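CrmK (Actinoalloteichus sp. WH1-2216-6, PDB 5I1V) is a flavin-dependent oxidase with covalently bound FAD that takes part in the recycling of shunt products in caerulomycin biosynthesis. Local coordinates at residues R396-K401 against V441-Y446; E423-I428 against G434-D439; I452-P457 against T468-D473. One frame throughout, in Å; residues are numbered along the deposited sequence.

Interaction 1. Residues R396-K401 against V441-Y446; sequences RGASLK and VNTGAY. With FAD (flavin-adenine dinucleotide), chain E.
Lys401 brings its ammonium group obliquely against the ring of Tyr446: NZ of Lys401 lies 4.4 Å from the ring centroid and 33° off the normal, an off-centre cation-pi contact. It is displaced toward the root of the tyrosine side chain, with NZ of Lys401 3.7 Å from CB of Tyr446. The lysine chain reaches this place by bending at its last two torsions (chi4 -75°). Its main partner is the carboxylate of Asp346 on strand 339-347, a salt bridge; Tyr380 gives a second cation-pi contact. At its far end the phenol approaches the flavin, and OH of Tyr446 donates a hydrogen bond of 2.6 Å to O2 of FAD; that oxygen lies at the edge of the tyrosine ring, near its plane. Asn448 bonds the same hydroxyl, a second grip on it. A phenylalanine here would probably leave O2 of the flavin without this donor and Asn448 without its hydroxyl partner. Further back, Thr443 points at the turn before strand 400-408: its OG1 is 3.5 Å from CB of Ala398. Its CG2 lies over the backbone, 3.8 Å from N of Ala398, with C of Gly397 at 4.1 Å. Ser399 and Leu400 form a classic beta bulge opposite Leu347. The arrangement links inner strand 400-408 and weakly bonded edge strand 442-444, which flank strand 339-347, to the pyrimidine end of the isoalloxazine in the FAD site of an FAD-linked oxidoreductase.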
loop_
_atom_site.group_PDB
_atom_site.type_symbol
_atom_site.label_atom_id
_atom_site.label_comp_id
_atom_site.label_asym_id
_atom_site.label_seq_id
_atom_site.Cartn_x
_atom_site.Cartn_y
_atom_site.Cartn_z
ATOM N N ARG A 396 -2.398 -13.462 28.112
ATOM C CA ARG A 396 -1.563 -14.409 27.428
ATOM C C ARG A 396 -2.088 -15.808 27.697
ATOM O O ARG A 396 -2.880 -15.994 28.589
ATOM C CB ARG A 396 -0.123 -14.189 27.846
ATOM C CG ARG A 396 0.453 -12.974 27.095
ATOM C CD ARG A 396 1.845 -12.685 27.502
ATOM N NE ARG A 396 2.194 -11.281 27.405
ATOM C CZ ARG A 396 3.149 -10.768 26.626
ATOM N NH1 ARG A 396 3.870 -11.522 25.823
ATOM N NH2 ARG A 396 3.405 -9.483 26.693
ATOM N N GLY A 397 -1.636 -16.782 26.946
ATOM C CA GLY A 397 -2.096 -18.146 27.188
ATOM C C GLY A 397 -2.657 -18.798 25.951
ATOM O O GLY A 397 -2.666 -20.022 25.855
ATOM N N ALA A 398 -3.132 -18.002 24.999
ATOM C CA ALA A 398 -3.605 -18.573 23.732
ATOM C C ALA A 398 -2.469 -19.253 22.975
ATOM O O ALA A 398 -1.335 -18.784 22.959
ATOM C CB ALA A 398 -4.268 -17.507 22.875
ATOM N N SER A 399 -2.791 -20.367 22.350
ATOM C CA SER A 399 -1.885 -21.078 21.470
ATOM C C SER A 399 -2.127 -20.672 20.040
ATOM O O SER A 399 -1.249 -20.790 19.198
ATOM C CB SER A 399 -2.150 -22.600 21.561
ATOM O OG SER A 399 -1.902 -23.049 22.862
ATOM N N LEU A 400 -3.350 -20.224 19.777
ATOM C CA LEU A 400 -3.856 -20.082 18.450
ATOM C C LEU A 400 -4.935 -18.980 18.469
ATOM O O LEU A 400 -5.689 -18.879 19.424
ATOM C CB LEU A 400 -4.428 -21.431 17.992
ATOM C CG LEU A 400 -4.631 -21.481 16.492
ATOM C CD1 LEU A 400 -4.144 -22.768 15.883
ATOM C CD2 LEU A 400 -6.098 -21.228 16.190
ATOM N N LYS A 401 -4.933 -18.130 17.464
ATOM C CA LYS A 401 -5.923 -17.094 17.316
ATOM C C LYS A 401 -6.858 -17.422 16.154
ATOM O O LYS A 401 -6.460 -18.094 15.175
ATOM C CB LYS A 401 -5.276 -15.746 17.088
ATOM C CG LYS A 401 -4.457 -15.249 18.252
ATOM C CD LYS A 401 -3.965 -13.834 18.002
ATOM C CE LYS A 401 -3.855 -13.027 19.282
ATOM N NZ LYS A 401 -5.193 -12.624 19.751
ATOM N N VAL A 441 -10.548 -24.318 26.826
ATOM C CA VAL A 441 -10.285 -24.292 25.403
ATOM C C VAL A 441 -10.246 -22.858 24.873
ATOM O O VAL A 441 -9.376 -22.545 24.078
ATOM C CB VAL A 441 -11.328 -25.082 24.601
ATOM C CG1 VAL A 441 -11.115 -24.883 23.105
ATOM C CG2 VAL A 441 -11.253 -26.569 24.948
ATOM N N ASN A 442 -11.192 -22.015 25.271
ATOM C CA ASN A 442 -11.173 -20.617 24.844
ATOM C C ASN A 442 -10.334 -19.776 25.807
ATOM O O ASN A 442 -10.339 -20.034 26.986
ATOM C CB ASN A 442 -12.578 -20.046 24.812
ATOM C CG ASN A 442 -13.538 -20.914 24.050
ATOM O OD1 ASN A 442 -13.436 -21.050 22.837
ATOM N ND2 ASN A 442 -14.497 -21.495 24.761
ATOM N N THR A 443 -9.601 -18.786 25.308
ATOM C CA THR A 443 -8.899 -17.857 26.191
ATOM C C THR A 443 -9.541 -16.461 26.185
ATOM O O THR A 443 -9.142 -15.575 26.951
ATOM C CB THR A 443 -7.441 -17.701 25.761
ATOM O OG1 THR A 443 -7.400 -17.249 24.404
ATOM C CG2 THR A 443 -6.717 -19.028 25.867
ATOM N N GLY A 444 -10.532 -16.257 25.328
ATOM C CA GLY A 444 -11.183 -14.970 25.190
ATOM C C GLY A 444 -11.033 -14.386 23.782
ATOM O O GLY A 444 -11.027 -15.106 22.789
ATOM N N ALA A 445 -10.943 -13.067 23.707
ATOM C CA ALA A 445 -10.855 -12.367 22.428
ATOM C C ALA A 445 -9.907 -11.197 22.513
ATOM O O ALA A 445 -9.528 -10.791 23.602
ATOM C CB ALA A 445 -12.223 -11.884 22.017
ATOM N N TYR A 446 -9.579 -10.641 21.346
ATOM C CA TYR A 446 -8.573 -9.589 21.233
ATOM C C TYR A 446 -9.176 -8.219 21.105
ATOM O O TYR A 446 -9.957 -7.948 20.222
ATOM C CB TYR A 446 -7.711 -9.935 20.017
ATOM C CG TYR A 446 -6.537 -9.031 19.712
ATOM C CD1 TYR A 446 -5.713 -8.527 20.710
ATOM C CD2 TYR A 446 -6.217 -8.747 18.398
ATOM C CE1 TYR A 446 -4.622 -7.720 20.391
ATOM C CE2 TYR A 446 -5.124 -7.969 18.063
ATOM C CZ TYR A 446 -4.347 -7.440 19.059
ATOM O OH TYR A 446 -3.287 -6.670 18.709
HETATM P PA FAD E . -7.880 3.873 14.880
HETATM O O1A FAD E . -9.207 3.523 14.254
HETATM O O2A FAD E . -7.308 5.206 14.494
HETATM O O5B FAD E . -7.972 3.754 16.443
HETATM C C5B FAD E . -8.273 2.533 17.110
HETATM C C4B FAD E . -8.705 2.844 18.550
HETATM O O4B FAD E . -7.537 3.341 19.232
HETATM C C3B FAD E . -9.751 3.918 18.759
HETATM O O3B FAD E . -10.401 3.671 19.993
HETATM C C2B FAD E . -8.940 5.177 18.888
HETATM O O2B FAD E . -9.593 6.340 19.407
HETATM C C1B FAD E . -7.715 4.671 19.659
HETATM N N9A FAD E . -6.483 5.412 19.291
HETATM C C8A FAD E . -5.946 5.643 18.054
HETATM N N7A FAD E . -4.859 6.475 18.162
HETATM C C5A FAD E . -4.736 6.736 19.446
HETATM C C6A FAD E . -3.780 7.517 20.192
HETATM N N6A FAD E . -2.807 8.086 19.507
HETATM N N1A FAD E . -3.951 7.590 21.516
HETATM C C2A FAD E . -4.985 7.003 22.155
HETATM N N3A FAD E . -5.890 6.204 21.532
HETATM C C4A FAD E . -5.800 6.121 20.181
HETATM N N1 FAD E . -3.808 -6.106 14.814
HETATM C C2 FAD E . -2.807 -6.970 15.102
HETATM O O2 FAD E . -2.421 -7.104 16.269
HETATM N N3 FAD E . -2.185 -7.714 14.162
HETATM C C4 FAD E . -2.510 -7.708 12.875
HETATM O O4 FAD E . -1.875 -8.388 12.042
HETATM C C4X FAD E . -3.569 -6.801 12.457
HETATM N N5 FAD E . -3.956 -6.737 11.154
HETATM C C5X FAD E . -4.862 -5.813 10.796
HETATM C C6 FAD E . -5.155 -5.618 9.446
HETATM C C7 FAD E . -6.094 -4.689 8.999
HETATM C C7M FAD E . -6.354 -4.528 7.496
HETATM C C8 FAD E . -6.783 -3.891 10.035
HETATM C C8M FAD E . -7.832 -2.878 9.665
HETATM C C9 FAD E . -6.516 -4.069 11.398
HETATM C C9A FAD E . -5.572 -5.003 11.818
HETATM N N10 FAD E . -5.267 -5.191 13.171
HETATM C C10 FAD E . -4.240 -6.048 13.520
HETATM C "C1'" FAD E . -6.090 -4.614 14.234
HETATM C "C2'" FAD E . -5.520 -3.311 14.694
HETATM O "O2'" FAD E . -4.455 -3.576 15.586
HETATM C "C3'" FAD E . -6.544 -2.428 15.325
HETATM O "O3'" FAD E . -7.605 -2.187 14.359
HETATM C "C4'" FAD E . -5.919 -1.112 15.832
HETATM O "O4'" FAD E . -6.716 -0.653 16.924
HETATM C "C5'" FAD E . -5.861 -0.081 14.722
HETATM O "O5'" FAD E . -5.193 1.077 15.223
HETATM P P FAD E . -5.358 2.393 14.353
HETATM O O1P FAD E . -5.056 2.112 12.927
HETATM O O2P FAD E . -4.640 3.523 15.021
HETATM O O3P FAD E . -6.954 2.647 14.472
#

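Interaction 2. Residues E423-I428 against G434-D439; sequences EIYRDI and GVPTPD
The side chains of Tyr425 and Pro436 cross at about a right angle, and the loop meets the aromatic ring obliquely along its CD2-CE2 side and at the hydroxyl. Elsewhere round the phenol, Tyr404 packs edge-to-face and Lys343 makes a cation-pi contact. The closest approach across the contact is at the end of the ring, where OH of Tyr425 is 3.0 Å from CD of Pro436; CZ of Tyr425 follows at 3.8 Å from the same carbon. That hydroxyl is buried but satisfied, being hydrogen-bonded to the carbonyl O of Ser344 in strand 339-347. Nearer the helix, CD2 of Tyr425 lies 3.5 Å from the carbonyl O of Gly434. With CG anti to the backbone nitrogen (chi1 -174°), the tyrosine ring extends away from the helix and reaches along the loop as far as Pro436.

Gly434 comes close to the helix backbone itself: its CA is 3.8 Å from O of Arg426 and 4.0 Å from CG of Arg426. The glycine has positive phi (85°) where it lies against that CG. Beyond CG the arginine turns away and forms a salt bridge with its neighbour, NE of Arg426 to OD1 of Asp427 at 3.2 Å, on the syn side but tilted 34° out of the carboxylate plane; OD2 of Asp427 bonds His362. Pro436 centres an inverse gamma turn. The arrangement is a helix-to-strand connection, in which the chain leaving helix 414-428 folds back over its last turns before entering edge strand 442-444 of the large antiparallel sheet.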
loop_
_atom_site.group_PDB
_atom_site.type_symbol
_atom_site.label_atom_id
_atom_site.label_comp_id
_atom_site.label_asym_id
_atom_site.label_seq_id
_atom_site.Cartn_x
_atom_site.Cartn_y
_atom_site.Cartn_z
ATOM N N GLU A 423 -24.230 -15.370 13.181
ATOM C CA GLU A 423 -24.752 -16.734 13.329
ATOM C C GLU A 423 -23.641 -17.781 13.307
ATOM O O GLU A 423 -23.641 -18.686 14.149
ATOM C CB GLU A 423 -25.824 -16.996 12.267
ATOM C CG GLU A 423 -27.099 -16.233 12.614
ATOM C CD GLU A 423 -28.316 -16.559 11.747
ATOM O OE1 GLU A 423 -28.156 -17.192 10.669
ATOM O OE2 GLU A 423 -29.436 -16.114 12.129
ATOM N N ILE A 424 -22.666 -17.640 12.402
ATOM C CA ILE A 424 -21.553 -18.595 12.401
ATOM C C ILE A 424 -20.806 -18.567 13.724
ATOM O O ILE A 424 -20.452 -19.622 14.252
ATOM C CB ILE A 424 -20.586 -18.458 11.225
ATOM C CG1 ILE A 424 -19.543 -19.587 11.270
ATOM C CG2 ILE A 424 -19.879 -17.089 11.182
ATOM C CD1 ILE A 424 -18.690 -19.678 10.008
ATOM N N TYR A 425 -20.549 -17.361 14.262
ATOM C CA TYR A 425 -19.778 -17.224 15.486
ATOM C C TYR A 425 -20.601 -17.722 16.658
ATOM O O TYR A 425 -20.066 -18.370 17.553
ATOM C CB TYR A 425 -19.419 -15.755 15.671
ATOM C CG TYR A 425 -18.519 -15.364 16.793
ATOM C CD1 TYR A 425 -17.136 -15.266 16.595
ATOM C CD2 TYR A 425 -19.040 -14.954 18.012
ATOM C CE1 TYR A 425 -16.300 -14.818 17.625
ATOM C CE2 TYR A 425 -18.213 -14.515 19.027
ATOM C CZ TYR A 425 -16.845 -14.447 18.815
ATOM O OH TYR A 425 -16.083 -13.964 19.837
ATOM N N ARG A 426 -21.894 -17.430 16.661
ATOM C CA ARG A 426 -22.735 -17.891 17.757
ATOM C C ARG A 426 -22.812 -19.412 17.760
ATOM O O ARG A 426 -22.680 -20.025 18.796
ATOM C CB ARG A 426 -24.153 -17.336 17.708
ATOM C CG ARG A 426 -25.020 -17.942 18.818
ATOM C CD ARG A 426 -26.501 -17.818 18.538
ATOM N NE ARG A 426 -26.872 -18.326 17.224
ATOM C CZ ARG A 426 -27.942 -17.915 16.538
ATOM N NH1 ARG A 426 -28.773 -16.988 17.045
ATOM N NH2 ARG A 426 -28.187 -18.429 15.332
ATOM N N ASP A 427 -23.004 -20.002 16.597
ATOM C CA ASP A 427 -23.145 -21.460 16.512
ATOM C C ASP A 427 -21.861 -22.166 16.889
ATOM O O ASP A 427 -21.886 -23.113 17.683
ATOM C CB ASP A 427 -23.598 -21.855 15.119
ATOM C CG ASP A 427 -25.063 -21.497 14.853
ATOM O OD1 ASP A 427 -25.775 -21.019 15.777
ATOM O OD2 ASP A 427 -25.504 -21.714 13.701
ATOM N N ILE A 428 -20.726 -21.665 16.378
ATOM C CA ILE A 428 -19.439 -22.231 16.760
ATOM C C ILE A 428 -19.307 -22.178 18.291
ATOM O O ILE A 428 -18.795 -23.135 18.885
ATOM C CB ILE A 428 -18.257 -21.598 15.987
ATOM C CG1 ILE A 428 -18.230 -22.149 14.578
ATOM C CG2 ILE A 428 -16.919 -21.895 16.657
ATOM C CD1 ILE A 428 -17.303 -21.411 13.643
ATOM N N GLY A 434 -22.605 -18.427 23.074
ATOM C CA GLY A 434 -22.339 -17.709 21.831
ATOM C C GLY A 434 -21.049 -16.892 21.809
ATOM O O GLY A 434 -20.785 -16.210 20.834
ATOM N N VAL A 435 -20.245 -16.968 22.867
ATOM C CA VAL A 435 -18.980 -16.216 22.945
ATOM C C VAL A 435 -17.836 -17.094 23.452
ATOM O O VAL A 435 -18.080 -18.128 24.112
ATOM C CB VAL A 435 -19.137 -15.008 23.869
ATOM C CG1 VAL A 435 -20.218 -14.098 23.341
ATOM C CG2 VAL A 435 -19.483 -15.443 25.282
ATOM N N PRO A 436 -16.579 -16.688 23.181
ATOM C CA PRO A 436 -15.413 -17.416 23.696
ATOM C C PRO A 436 -15.096 -17.059 25.138
ATOM O O PRO A 436 -14.119 -16.342 25.417
ATOM C CB PRO A 436 -14.277 -16.938 22.774
ATOM C CG PRO A 436 -14.658 -15.533 22.472
ATOM C CD PRO A 436 -16.164 -15.540 22.337
ATOM N N THR A 437 -15.895 -17.582 26.067
ATOM C CA THR A 437 -15.709 -17.346 27.487
ATOM C C THR A 437 -14.379 -17.976 27.914
ATOM O O THR A 437 -14.153 -19.150 27.595
ATOM C CB THR A 437 -16.812 -18.081 28.290
ATOM O OG1 THR A 437 -16.772 -19.480 27.940
ATOM C CG2 THR A 437 -18.151 -17.539 27.952
ATOM N N PRO A 438 -13.521 -17.242 28.644
ATOM C CA PRO A 438 -12.252 -17.871 28.987
ATOM C C PRO A 438 -12.437 -19.147 29.803
ATOM O O PRO A 438 -13.084 -19.108 30.846
ATOM C CB PRO A 438 -11.531 -16.806 29.823
ATOM C CG PRO A 438 -12.079 -15.513 29.321
ATOM C CD PRO A 438 -13.482 -15.782 28.873
ATOM N N ASP A 439 -11.891 -20.253 29.301
ATOM C CA ASP A 439 -12.020 -21.558 29.943
ATOM C C ASP A 439 -10.849 -22.424 29.484
ATOM O O ASP A 439 -9.794 -21.899 29.120
ATOM C CB ASP A 439 -13.395 -22.187 29.615
ATOM C CG ASP A 439 -13.593 -22.435 28.121
ATOM O OD1 ASP A 439 -12.591 -22.614 27.401
ATOM O OD2 ASP A 439 -14.752 -22.443 27.646
#

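Interaction 3. Residues I452-P457 against T468-D473; sequences IDLADP and TIYYGD
Apolar contacts carry this meeting, and all of them run through one methyl group. CD1 of Leu454 touches two residues of helix 466-471, 3.9 Å from CG2 of Ile469 and 3.7 Å from CZ of Tyr470. The leucine points at the helix, its CG anti to the carbonyl carbon (chi1 -54°) and its chain extended beyond, which carries CD1 forward to both. Toward the phenol it comes in obliquely, close to CE2 and CZ, and the same methyl is 3.5 Å from OH of Tyr470. Ile469 offers the branch that lies anti to its own backbone nitrogen, while Phe495 meets the Tyr470 ring from elsewhere in the fold.

Polar interactions hold the two pieces in shape. The hydroxyl of Tyr470 is hydrogen-bonded with N of Asp451, tying the end of the ring to the residue just before the 3-10 turn. Within that turn N of Ala455 bonds O of Ile452 at 3.0 Å, and N of Asp456 bonds O of Asp453 in the same way. Asp453 turns its carboxylate to Arg422 and Lys343, two salt bridges that link the turn to helix 414-428 and strand 339-347. At the other piece, N of Gly472 bonds O of Thr468 at 2.9 Å, and the chain leaves helical geometry there with positive phi. This is a 3-10 turn packed on a short helix, both within the berberine-like C-terminal region of the FAD-linked oxidoreductases.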
loop_
_atom_site.group_PDB
_atom_site.type_symbol
_atom_site.label_atom_id
_atom_site.label_comp_id
_atom_site.label_asym_id
_atom_site.label_seq_id
_atom_site.Cartn_x
_atom_site.Cartn_y
_atom_site.Cartn_z
ATOM N N ILE A 452 -18.874 -5.288 19.282
ATOM C CA ILE A 452 -19.824 -4.796 20.293
ATOM C C ILE A 452 -20.929 -5.827 20.589
ATOM O O ILE A 452 -21.624 -5.703 21.595
ATOM C CB ILE A 452 -20.482 -3.426 19.970
ATOM C CG1 ILE A 452 -21.331 -3.523 18.693
ATOM C CG2 ILE A 452 -19.404 -2.324 20.009
ATOM C CD1 ILE A 452 -22.026 -2.249 18.221
ATOM N N ASP A 453 -21.082 -6.821 19.711
ATOM C CA ASP A 453 -22.014 -7.947 19.972
ATOM C C ASP A 453 -21.692 -8.677 21.286
ATOM O O ASP A 453 -22.601 -9.264 21.864
ATOM C CB ASP A 453 -22.059 -8.945 18.811
ATOM C CG ASP A 453 -22.526 -8.313 17.488
ATOM O OD1 ASP A 453 -23.132 -7.224 17.519
ATOM O OD2 ASP A 453 -22.276 -8.905 16.405
ATOM N N LEU A 454 -20.448 -8.597 21.803
ATOM C CA LEU A 454 -20.121 -9.278 23.073
ATOM C C LEU A 454 -20.758 -8.589 24.259
ATOM O O LEU A 454 -20.787 -9.140 25.322
ATOM C CB LEU A 454 -18.608 -9.488 23.301
ATOM C CG LEU A 454 -17.788 -10.193 22.213
ATOM C CD1 LEU A 454 -16.349 -10.451 22.655
ATOM C CD2 LEU A 454 -18.419 -11.467 21.696
ATOM N N ALA A 455 -21.268 -7.375 24.086
ATOM C CA ALA A 455 -22.000 -6.709 25.155
ATOM C C ALA A 455 -23.505 -6.702 24.871
ATOM O O ALA A 455 -24.273 -6.053 25.579
ATOM C CB ALA A 455 -21.479 -5.289 25.342
ATOM N N ASP A 456 -23.914 -7.403 23.819
ATOM C CA ASP A 456 -25.310 -7.390 23.369
ATOM C C ASP A 456 -25.976 -8.639 23.937
ATOM O O ASP A 456 -25.608 -9.734 23.535
ATOM C CB ASP A 456 -25.376 -7.451 21.858
ATOM C CG ASP A 456 -26.778 -7.295 21.325
ATOM O OD1 ASP A 456 -27.746 -7.645 22.028
ATOM O OD2 ASP A 456 -26.916 -6.838 20.191
ATOM N N PRO A 457 -26.961 -8.484 24.848
ATOM C CA PRO A 457 -27.506 -9.707 25.468
ATOM C C PRO A 457 -28.262 -10.659 24.506
ATOM O O PRO A 457 -28.487 -11.784 24.847
ATOM C CB PRO A 457 -28.411 -9.192 26.595
ATOM C CG PRO A 457 -28.323 -7.697 26.582
ATOM C CD PRO A 457 -27.550 -7.243 25.385
ATOM N N THR A 468 -14.239 -9.138 30.667
ATOM C CA THR A 468 -13.558 -10.372 30.979
ATOM C C THR A 468 -13.026 -11.116 29.784
ATOM O O THR A 468 -11.907 -11.664 29.821
ATOM C CB THR A 468 -14.526 -11.273 31.739
ATOM O OG1 THR A 468 -14.907 -10.540 32.903
ATOM C CG2 THR A 468 -13.866 -12.602 32.064
ATOM N N ILE A 469 -13.831 -11.146 28.731
ATOM C CA ILE A 469 -13.470 -11.812 27.519
ATOM C C ILE A 469 -12.226 -11.176 26.867
ATOM O O ILE A 469 -11.404 -11.887 26.316
ATOM C CB ILE A 469 -14.635 -11.824 26.531
ATOM C CG1 ILE A 469 -15.739 -12.718 27.090
ATOM C CG2 ILE A 469 -14.170 -12.373 25.192
ATOM C CD1 ILE A 469 -17.095 -12.470 26.502
ATOM N N TYR A 470 -12.110 -9.841 26.940
ATOM C CA TYR A 470 -10.979 -9.139 26.291
ATOM C C TYR A 470 -9.764 -8.977 27.185
ATOM O O TYR A 470 -8.630 -8.925 26.701
ATOM C CB TYR A 470 -11.424 -7.739 25.819
ATOM C CG TYR A 470 -12.299 -7.762 24.620
ATOM C CD1 TYR A 470 -11.793 -8.168 23.402
ATOM C CD2 TYR A 470 -13.645 -7.355 24.680
ATOM C CE1 TYR A 470 -12.572 -8.173 22.281
ATOM C CE2 TYR A 470 -14.442 -7.376 23.562
ATOM C CZ TYR A 470 -13.884 -7.775 22.355
ATOM O OH TYR A 470 -14.602 -7.845 21.193
ATOM N N TYR A 471 -9.981 -8.893 28.503
ATOM C CA TYR A 471 -8.894 -8.532 29.409
ATOM C C TYR A 471 -8.514 -9.632 30.453
ATOM O O TYR A 471 -7.596 -9.476 31.259
ATOM C CB TYR A 471 -9.246 -7.214 30.091
ATOM C CG TYR A 471 -9.329 -6.006 29.206
ATOM C CD1 TYR A 471 -8.203 -5.528 28.564
ATOM C CD2 TYR A 471 -10.507 -5.320 29.022
ATOM C CE1 TYR A 471 -8.249 -4.395 27.760
ATOM C CE2 TYR A 471 -10.565 -4.216 28.205
ATOM C CZ TYR A 471 -9.418 -3.734 27.605
ATOM O OH TYR A 471 -9.402 -2.615 26.793
ATOM N N GLY A 472 -9.185 -10.763 30.426
ATOM C CA GLY A 472 -8.872 -11.805 31.400
ATOM C C GLY A 472 -9.166 -11.300 32.787
ATOM O O GLY A 472 -10.252 -10.796 33.040
ATOM N N ASP A 473 -8.157 -11.369 33.649
ATOM C CA ASP A 473 -8.197 -10.891 35.017
ATOM C C ASP A 473 -7.630 -9.500 35.218
ATOM O O ASP A 473 -7.541 -9.053 36.340
ATOM C CB ASP A 473 -7.313 -11.799 35.886
ATOM C CG ASP A 473 -7.764 -13.229 35.865
ATOM O OD1 ASP A 473 -8.997 -13.435 35.872
ATOM O OD2 ASP A 473 -6.892 -14.138 35.823
#

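The three contacts touch one another, their centres 11 to 13 Å apart, and one of them, interaction 1, reaches the flavin. Interaction 2 is nested in the chain loop closed by interaction 1, and interaction 3 follows both. Interaction 1 alone touches the cofactor, through Tyr446; the side chain of Tyr470 in interaction 3 lies about 11 Å from FAD but about 6 Å from that of Tyr446. N of Ala445 is 2.9 Å from O of Ile469, a probable hydrogen bond joining interactions 1 and 3. Interactions 2 and 3 meet where CG1 of Val435 is 3.6 Å from CD2 of Leu454, while CG of Pro436 packs 3.7 Å from O of Gly444, linking interactions 1 and 2.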